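Local atomic coordinates of dihydroxyacetone kinase (Citrobacter freundii, PDB entry 1UN8), a protein that catalyses the phosphorylation of dihydroxyacetone by ATP, giving dihydroxyacetone phosphate and ADP, and works as a homodimer that needs divalent metal ions. Residues I38-R43 with L92-A97; D140-D145 with P223-I228; L511-N516 with L529-P534. All coordinates share one frame; numbering follows the deposited sequence.

Contact 1 (I38-R43 with L92-A97)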
loop_
_atom_site.group_PDB
_atom_site.type_symbol
_atom_site.label_atom_id
_atom_site.label_comp_id
_atom_site.label_asym_id
_atom_site.label_seq_id
_atom_site.Cartn_x
_atom_site.Cartn_y
_atom_site.Cartn_z
ATOM N N ILE A 38 22.714 -2.101 16.554
ATOM C CA ILE A 38 21.854 -3.248 16.802
ATOM C C ILE A 38 20.443 -2.699 16.856
ATOM O O ILE A 38 20.154 -1.793 17.640
ATOM C CB ILE A 38 22.206 -3.963 18.138
ATOM C CG1 ILE A 38 23.449 -4.830 17.933
ATOM C CG2 ILE A 38 21.055 -4.834 18.616
ATOM C CD1 ILE A 38 24.637 -4.446 18.826
ATOM N N ARG A 39 19.565 -3.242 16.019
ATOM C CA ARG A 39 18.189 -2.769 15.961
ATOM C C ARG A 39 17.192 -3.882 16.249
ATOM O O ARG A 39 16.708 -4.559 15.344
ATOM C CB ARG A 39 17.939 -2.123 14.590
ATOM C CG ARG A 39 18.344 -0.645 14.564
ATOM C CD ARG A 39 18.680 -0.133 13.178
ATOM N NE ARG A 39 19.776 -0.912 12.616
ATOM C CZ ARG A 39 20.731 -0.421 11.834
ATOM N NH1 ARG A 39 20.749 0.864 11.504
ATOM N NH2 ARG A 39 21.674 -1.232 11.379
ATOM N N ILE A 40 16.886 -4.047 17.531
ATOM C CA ILE A 40 15.967 -5.074 17.986
ATOM C C ILE A 40 14.686 -4.524 18.590
ATOM O O ILE A 40 14.710 -3.611 19.416
ATOM C CB ILE A 40 16.625 -5.956 19.054
ATOM C CG1 ILE A 40 17.991 -6.434 18.558
ATOM C CG2 ILE A 40 15.697 -7.109 19.398
ATOM C CD1 ILE A 40 18.492 -7.713 19.253
ATOM N N VAL A 41 13.562 -5.086 18.168
ATOM C CA VAL A 41 12.277 -4.680 18.698
ATOM C C VAL A 41 11.777 -5.901 19.414
ATOM O O VAL A 41 11.869 -7.010 18.896
ATOM C CB VAL A 41 11.268 -4.323 17.611
ATOM C CG1 VAL A 41 9.882 -4.133 18.234
ATOM C CG2 VAL A 41 11.702 -3.052 16.913
ATOM N N VAL A 42 11.256 -5.702 20.614
ATOM C CA VAL A 42 10.768 -6.819 21.397
ATOM C C VAL A 42 9.417 -6.496 22.001
ATOM O O VAL A 42 9.044 -5.332 22.103
ATOM C CB VAL A 42 11.754 -7.160 22.526
ATOM C CG1 VAL A 42 11.585 -6.185 23.683
ATOM C CG2 VAL A 42 11.540 -8.583 22.966
ATOM N N ARG A 43 8.685 -7.525 22.397
ATOM C CA ARG A 43 7.374 -7.326 22.991
ATOM C C ARG A 43 7.485 -7.024 24.478
ATOM O O ARG A 43 8.416 -7.478 25.141
ATOM C CB ARG A 43 6.511 -8.562 22.774
ATOM C CG ARG A 43 7.179 -9.843 23.177
ATOM C CD ARG A 43 6.393 -11.050 22.696
ATOM N NE ARG A 43 5.119 -11.207 23.394
ATOM C CZ ARG A 43 4.327 -12.270 23.277
ATOM N NH1 ARG A 43 4.681 -13.278 22.480
ATOM N NH2 ARG A 43 3.188 -12.334 23.962
ATOM N N LEU A 92 22.404 -12.413 18.530
ATOM C CA LEU A 92 22.709 -12.979 19.838
ATOM C C LEU A 92 22.017 -12.155 20.921
ATOM O O LEU A 92 21.300 -12.696 21.771
ATOM C CB LEU A 92 24.223 -12.984 20.073
ATOM C CG LEU A 92 24.687 -13.649 21.374
ATOM C CD1 LEU A 92 24.073 -15.041 21.487
ATOM C CD2 LEU A 92 26.216 -13.719 21.401
ATOM N N THR A 93 22.232 -10.841 20.874
ATOM C CA THR A 93 21.643 -9.924 21.831
ATOM C C THR A 93 20.158 -10.176 22.019
ATOM O O THR A 93 19.651 -10.117 23.141
ATOM C CB THR A 93 21.848 -8.481 21.384
ATOM O OG1 THR A 93 23.251 -8.209 21.318
ATOM C CG2 THR A 93 21.189 -7.519 22.348
ATOM N N ALA A 94 19.452 -10.452 20.932
ATOM C CA ALA A 94 18.018 -10.718 21.029
ATOM C C ALA A 94 17.742 -12.031 21.759
ATOM O O ALA A 94 16.835 -12.117 22.577
ATOM C CB ALA A 94 17.405 -10.758 19.636
ATOM N N ILE A 95 18.526 -13.053 21.444
ATOM C CA ILE A 95 18.366 -14.370 22.053
ATOM C C ILE A 95 18.500 -14.250 23.572
ATOM O O ILE A 95 17.610 -14.657 24.322
ATOM C CB ILE A 95 19.440 -15.374 21.506
ATOM C CG1 ILE A 95 19.005 -15.947 20.150
ATOM C CG2 ILE A 95 19.632 -16.525 22.496
ATOM C CD1 ILE A 95 18.481 -14.915 19.181
ATOM N N GLN A 96 19.620 -13.682 24.012
ATOM C CA GLN A 96 19.897 -13.494 25.430
ATOM C C GLN A 96 18.868 -12.598 26.107
ATOM O O GLN A 96 18.592 -12.745 27.300
ATOM C CB GLN A 96 21.261 -12.847 25.617
ATOM C CG GLN A 96 22.416 -13.640 25.081
ATOM C CD GLN A 96 23.666 -13.387 25.890
ATOM O OE1 GLN A 96 23.790 -13.869 27.021
ATOM N NE2 GLN A 96 24.593 -12.615 25.329
ATOM N N ALA A 97 18.309 -11.667 25.349
ATOM C CA ALA A 97 17.359 -10.729 25.907
ATOM C C ALA A 97 15.960 -11.253 26.178
ATOM O O ALA A 97 15.282 -10.760 27.077
ATOM C CB ALA A 97 17.276 -9.520 25.010
#
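The side chain of Ile-40 lies across the turn of helix formed by Thr-93 and Ala-94, and its terminal methyl does most of the touching. Ile-40 CD1 stands 3.3 Å from Ala-94 CB, a close approach for two methyl groups, and 3.4 Å from the backbone N of the same Ala-94. The methyl thus meets the helix backbone as well as a side chain, which the small size of Ala-94 makes possible. The second branch comes alongside more loosely, with Ile-40 CG2 at 4.0 Å from Ala-94 CB. With CG1 set beside the backbone N (chi1 -50°) and the chain then extended, the longer branch reaches over toward Thr-93, where Ile-40 CD1 is 4.0 Å from Thr-93 CB and 4.1 Å from Thr-93 CG2. Thr-93 divides its branches between two tasks. CG2 adds to the apolar surface met by Ile-40, while OG1 turns back within the helix and hydrogen-bonds to the carbonyl O of Asp-89. No hydrogen bond links the two segments, so the contact is van der Waals packing, mostly of hydrocarbon.

This is the packing of a helix on one face of a sheet in the DhaK part of the kinase. Alternate residues of 38-43 face helix 88-98: Ile-38 meets Ala-90, Ile-40 the middle of the helix and Val-42 Val-98, so strand and helix advance in the same general sense. Val-41 packs instead against Val-66 and Ile-69. Leu-32 of the adjoining strand 29-32, outermost within this chain, packs on Ile-40, Thr-93 and Ala-97, and Val-339 of the second subunit reaches Val-42. Strand 40-43 itself lies between antiparallel neighbours 29-32 and 76-80, with helix 88-98 packed on one of its faces.

Contact 2 (D140-D145 with P223-I228); sequences DISLPD and PGASVI
A classic beta bulge, in which Ala-225 and Ser-226 both face Leu-215, starts strand 226-228, the outermost within the chain of a mixed sheet in the DhaK part, and an Asx turn in the loop after strand 132-137 packs against it. Ala-225 turns its methyl to the loop. Leu-143 CD2 is modelled 3.2 Å from Ala-225 CB and 3.5 Å from Ala-225 CA, while Ser-142 CB approaches at 4.0 Å from Ala-225 CB. With CG anti to the carbonyl carbon (chi1 -57°), the Leu-143 side chain swings its end, CD2 foremost, toward the bulge. No hydrogen bond crosses between the segments; Arg-150 ties them indirectly, through backbone bonding to Asp-140 and through its guanidinium group to Pro-223 O. Gly-224 is about 11 Å from the side chain of His-220, the residue that forms the covalent hemiaminal intermediate, too far to touch it.

The turn holds itself with two bonds to one carboxylate. Ser-142 N donates to Asp-140 OD1 over 3.0 Å, nearly straight at 165° but from well above the carboxylate plane. Ser-142 OG gives a shorter bond to Asp-140 OD2, 2.7 Å long, on the syn side and 20° out of that plane.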
loop_
_atom_site.group_PDB
_atom_site.type_symbol
_atom_site.label_atom_id
_atom_site.label_comp_id
_atom_site.label_asym_id
_atom_site.label_seq_id
_atom_site.Cartn_x
_atom_site.Cartn_y
_atom_site.Cartn_z
ATOM N N ASP A 140 9.272 -20.009 -1.730
ATOM C CA ASP A 140 9.164 -19.625 -3.136
ATOM C C ASP A 140 9.228 -20.838 -4.071
ATOM O O ASP A 140 10.065 -21.720 -3.891
ATOM C CB ASP A 140 10.277 -18.625 -3.473
ATOM C CG ASP A 140 10.232 -18.143 -4.916
ATOM O OD1 ASP A 140 9.140 -18.136 -5.517
ATOM O OD2 ASP A 140 11.299 -17.755 -5.441
ATOM N N ILE A 141 8.331 -20.889 -5.056
ATOM C CA ILE A 141 8.316 -21.997 -6.010
ATOM C C ILE A 141 8.652 -21.542 -7.427
ATOM O O ILE A 141 8.568 -22.328 -8.377
ATOM C CB ILE A 141 6.934 -22.691 -6.069
ATOM C CG1 ILE A 141 5.909 -21.760 -6.736
ATOM C CG2 ILE A 141 6.501 -23.121 -4.672
ATOM C CD1 ILE A 141 4.480 -22.275 -6.649
ATOM N N SER A 142 9.025 -20.278 -7.575
ATOM C CA SER A 142 9.343 -19.739 -8.887
ATOM C C SER A 142 10.549 -20.362 -9.592
ATOM O O SER A 142 10.605 -20.385 -10.819
ATOM C CB SER A 142 9.563 -18.231 -8.793
ATOM O OG SER A 142 10.760 -17.934 -8.102
ATOM N N LEU A 143 11.506 -20.864 -8.819
ATOM C CA LEU A 143 12.729 -21.438 -9.377
ATOM C C LEU A 143 12.928 -22.915 -9.041
ATOM O O LEU A 143 13.702 -23.262 -8.154
ATOM C CB LEU A 143 13.924 -20.626 -8.878
ATOM C CG LEU A 143 13.794 -19.144 -9.244
ATOM C CD1 LEU A 143 14.816 -18.291 -8.493
ATOM C CD2 LEU A 143 13.961 -19.006 -10.751
ATOM N N PRO A 144 12.243 -23.808 -9.759
ATOM C CA PRO A 144 12.377 -25.242 -9.495
ATOM C C PRO A 144 13.819 -25.737 -9.455
ATOM O O PRO A 144 14.170 -26.566 -8.616
ATOM C CB PRO A 144 11.590 -25.872 -10.637
ATOM C CG PRO A 144 10.557 -24.839 -10.938
ATOM C CD PRO A 144 11.338 -23.562 -10.892
ATOM N N ASP A 145 14.653 -25.225 -10.357
ATOM C CA ASP A 145 16.051 -25.650 -10.428
ATOM C C ASP A 145 16.922 -25.070 -9.332
ATOM O O ASP A 145 18.129 -25.311 -9.297
ATOM C CB ASP A 145 16.667 -25.281 -11.783
ATOM C CG ASP A 145 15.890 -25.852 -12.953
ATOM O OD1 ASP A 145 15.368 -26.985 -12.828
ATOM O OD2 ASP A 145 15.813 -25.170 -14.001
ATOM N N PRO A 223 16.602 -11.233 -9.594
ATOM C CA PRO A 223 16.057 -11.672 -10.881
ATOM C C PRO A 223 15.018 -12.753 -10.648
ATOM O O PRO A 223 15.206 -13.617 -9.791
ATOM C CB PRO A 223 17.282 -12.228 -11.607
ATOM C CG PRO A 223 18.382 -11.395 -11.065
ATOM C CD PRO A 223 18.072 -11.323 -9.596
ATOM N N GLY A 224 13.936 -12.708 -11.415
ATOM C CA GLY A 224 12.894 -13.701 -11.272
ATOM C C GLY A 224 13.139 -14.949 -12.107
ATOM O O GLY A 224 14.247 -15.174 -12.609
ATOM N N ALA A 225 12.098 -15.760 -12.267
ATOM C CA ALA A 225 12.213 -16.997 -13.030
ATOM C C ALA A 225 11.868 -16.845 -14.515
ATOM O O ALA A 225 12.308 -17.654 -15.331
ATOM C CB ALA A 225 11.328 -18.081 -12.405
ATOM N N SER A 226 11.100 -15.816 -14.869
ATOM C CA SER A 226 10.708 -15.624 -16.255
ATOM C C SER A 226 10.007 -14.295 -16.462
ATOM O O SER A 226 9.818 -13.541 -15.507
ATOM C CB SER A 226 9.784 -16.768 -16.669
ATOM O OG SER A 226 9.248 -16.557 -17.957
ATOM N N VAL A 227 9.627 -14.010 -17.708
ATOM C CA VAL A 227 8.926 -12.773 -18.059
ATOM C C VAL A 227 7.641 -13.116 -18.792
ATOM O O VAL A 227 7.692 -13.841 -19.779
ATOM C CB VAL A 227 9.782 -11.883 -18.989
ATOM C CG1 VAL A 227 8.973 -10.681 -19.432
ATOM C CG2 VAL A 227 11.045 -11.430 -18.272
ATOM N N ILE A 228 6.497 -12.620 -18.315
ATOM C CA ILE A 228 5.208 -12.881 -18.968
ATOM C C ILE A 228 4.976 -11.761 -19.982
ATOM O O ILE A 228 5.133 -10.585 -19.649
ATOM C CB ILE A 228 4.003 -12.862 -17.956
ATOM C CG1 ILE A 228 4.109 -13.942 -16.872
ATOM C CG2 ILE A 228 2.732 -13.116 -18.700
ATOM C CD1 ILE A 228 5.476 -14.499 -16.672
#

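Contact 3 (L511-N516 with L529-P534); sequences LSSKAN and LGNMDP
Asn-531 sets its side chain against the inner side of the curve from Ser-513 to Asn-516, touching Ser-513 at its base and facing Ala-515 O and Asn-516 with its amide. At that base the fit is close: Asn-531 CB is 3.4 Å from Ser-513 CB and also 3.4 Å from Ser-513 OG. The Ser-513 side chain therefore lies alongside the first carbon of the asparagine, and Ser-513 OG stays 3.5 Å from the amide carbon Asn-531 CG. Farther out, the Asn-531 amide comes up to the carbonyl of Ala-515, with Asn-531 CG 4.0 Å from Ala-515 O. Its other neighbour is the Asn-516 side chain, which meets it crosswise: the two amide planes are 88° apart, and Asn-516 CG is 4.8 Å from Asn-531 CG.

The next shell borders these groups. Ser-513 OG, anti to its backbone N (chi1 174°), makes a weak hydrogen bond of 3.3 Å to Ala-515 O, spanning the curve of the loop that faces the asparagine. Arg-475 packs on Ser-513 and gives a weak hydrogen bond to Asn-531 O, so it borders both segments. Beyond Asn-531, Met-532 packs on Ala-506, Thr-509 and Cys-510 of helix 495-511, and Asp-533 N is hydrogen-bonded to Thr-509 OG1. Asp-533 then serves as N-cap of helix 534-547, its OD2 taking the N-H of Ala-536, and Pro-534 rests on helix 373-381. Asp-533 and Pro-534 belong to the ATP site, yet neither touches 511-516.

At this surface of the helical DhaL barrel, the asparagine's CB packs on Ser-513 while its amide comes near a carbonyl and a second amide. Polar groups so placed can also be met by water, which would be compatible with mobility in the loop, whose residues 518-525 are not modelled.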
loop_
_atom_site.group_PDB
_atom_site.type_symbol
_atom_site.label_atom_id
_atom_site.label_comp_id
_atom_site.label_asym_id
_atom_site.label_seq_id
_atom_site.Cartn_x
_atom_site.Cartn_y
_atom_site.Cartn_z
ATOM N N LEU A 511 -15.271 42.526 -19.989
ATOM C CA LEU A 511 -14.182 43.191 -19.300
ATOM C C LEU A 511 -13.248 42.212 -18.601
ATOM O O LEU A 511 -12.054 42.174 -18.886
ATOM C CB LEU A 511 -14.742 44.201 -18.291
ATOM C CG LEU A 511 -15.569 45.340 -18.902
ATOM C CD1 LEU A 511 -16.009 46.277 -17.802
ATOM C CD2 LEU A 511 -14.756 46.091 -19.936
ATOM N N SER A 512 -13.800 41.409 -17.696
ATOM C CA SER A 512 -13.009 40.446 -16.937
ATOM C C SER A 512 -12.445 39.286 -17.752
ATOM O O SER A 512 -11.928 38.321 -17.188
ATOM C CB SER A 512 -13.839 39.906 -15.768
ATOM O OG SER A 512 -15.148 39.570 -16.193
ATOM N N SER A 513 -12.531 39.382 -19.073
ATOM C CA SER A 513 -12.010 38.325 -19.935
ATOM C C SER A 513 -10.489 38.291 -19.916
ATOM O O SER A 513 -9.835 39.216 -20.403
ATOM C CB SER A 513 -12.485 38.520 -21.377
ATOM O OG SER A 513 -11.875 37.573 -22.234
ATOM N N LYS A 514 -9.930 37.221 -19.356
ATOM C CA LYS A 514 -8.479 37.064 -19.285
ATOM C C LYS A 514 -7.892 36.874 -20.681
ATOM O O LYS A 514 -7.004 37.621 -21.100
ATOM C CB LYS A 514 -8.106 35.856 -18.419
ATOM C CG LYS A 514 -8.562 35.939 -16.967
ATOM C CD LYS A 514 -7.978 34.787 -16.144
ATOM C CE LYS A 514 -8.372 33.424 -16.715
ATOM N NZ LYS A 514 -7.732 32.302 -15.973
ATOM N N ALA A 515 -8.390 35.867 -21.394
ATOM C CA ALA A 515 -7.925 35.572 -22.744
ATOM C C ALA A 515 -7.957 36.837 -23.595
ATOM O O ALA A 515 -9.030 37.331 -23.947
ATOM C CB ALA A 515 -8.801 34.494 -23.376
ATOM N N ASN A 516 -6.770 37.352 -23.912
ATOM C CA ASN A 516 -6.626 38.566 -24.716
ATOM C C ASN A 516 -5.138 38.924 -24.834
ATOM O O ASN A 516 -4.783 40.062 -25.151
ATOM C CB ASN A 516 -7.402 39.724 -24.061
ATOM C CG ASN A 516 -7.586 40.918 -24.994
ATOM O OD1 ASN A 516 -8.091 40.779 -26.111
ATOM N ND2 ASN A 516 -7.187 42.100 -24.528
ATOM N N LEU A 529 -16.127 42.954 -27.794
ATOM C CA LEU A 529 -17.351 42.160 -27.902
ATOM C C LEU A 529 -17.047 40.706 -28.259
ATOM O O LEU A 529 -17.935 39.848 -28.228
ATOM C CB LEU A 529 -18.300 42.762 -28.946
ATOM C CG LEU A 529 -18.938 44.122 -28.638
ATOM C CD1 LEU A 529 -19.840 44.520 -29.803
ATOM C CD2 LEU A 529 -19.735 44.053 -27.332
ATOM N N GLY A 530 -15.787 40.436 -28.597
ATOM C CA GLY A 530 -15.377 39.084 -28.938
ATOM C C GLY A 530 -14.917 38.320 -27.707
ATOM O O GLY A 530 -14.567 37.140 -27.786
ATOM N N ASN A 531 -14.912 39.004 -26.565
ATOM C CA ASN A 531 -14.509 38.407 -25.297
ATOM C C ASN A 531 -15.741 38.148 -24.435
ATOM O O ASN A 531 -15.621 37.902 -23.228
ATOM C CB ASN A 531 -13.571 39.346 -24.526
ATOM C CG ASN A 531 -12.201 39.481 -25.170
ATOM O OD1 ASN A 531 -11.546 38.483 -25.498
ATOM N ND2 ASN A 531 -11.749 40.723 -25.336
ATOM N N MET A 532 -16.923 38.216 -25.043
ATOM C CA MET A 532 -18.158 38.005 -24.297
ATOM C C MET A 532 -18.421 36.528 -24.078
ATOM O O MET A 532 -18.233 35.713 -24.991
ATOM C CB MET A 532 -19.352 38.630 -25.026
ATOM C CG MET A 532 -20.625 38.662 -24.184
ATOM S SD MET A 532 -21.970 39.580 -24.953
ATOM C CE MET A 532 -21.706 41.213 -24.293
ATOM N N ASP A 533 -18.840 36.181 -22.865
ATOM C CA ASP A 533 -19.149 34.792 -22.560
ATOM C C ASP A 533 -20.409 34.398 -23.329
ATOM O O ASP A 533 -21.403 35.120 -23.319
ATOM C CB ASP A 533 -19.390 34.614 -21.068
ATOM C CG ASP A 533 -19.916 33.235 -20.734
ATOM O OD1 ASP A 533 -19.202 32.250 -21.018
ATOM O OD2 ASP A 533 -21.043 33.138 -20.199
ATOM N N PRO A 534 -20.382 33.248 -24.016
ATOM C CA PRO A 534 -21.542 32.784 -24.789
ATOM C C PRO A 534 -22.800 32.626 -23.928
ATOM O O PRO A 534 -23.897 33.038 -24.326
ATOM C CB PRO A 534 -21.065 31.450 -25.352
ATOM C CG PRO A 534 -19.587 31.643 -25.454
ATOM C CD PRO A 534 -19.258 32.310 -24.151
#

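How the contacts relate
Contacts 1 and 2 share the DhaK part but sit on different sheets, with centres 34 Å apart; contact 3 belongs to the DhaL barrel, across the chain's centre from both, its centre 71 Å from that of contact 1 and 63 Å from that of contact 2. Burial falls from contact 1 to contact 3. Contact 1 is interior and mostly hydrocarbon, a strand packed against a helix near the second subunit. Contact 2 is partly buried and joins a loop to the outermost strand of a sheet: apolar groups meet across it, while the two bonds of the Asx turn stay inside one segment. Contact 3, at the surface, brings together two irregular segments rich in polar groups, and includes residues of the ATP site.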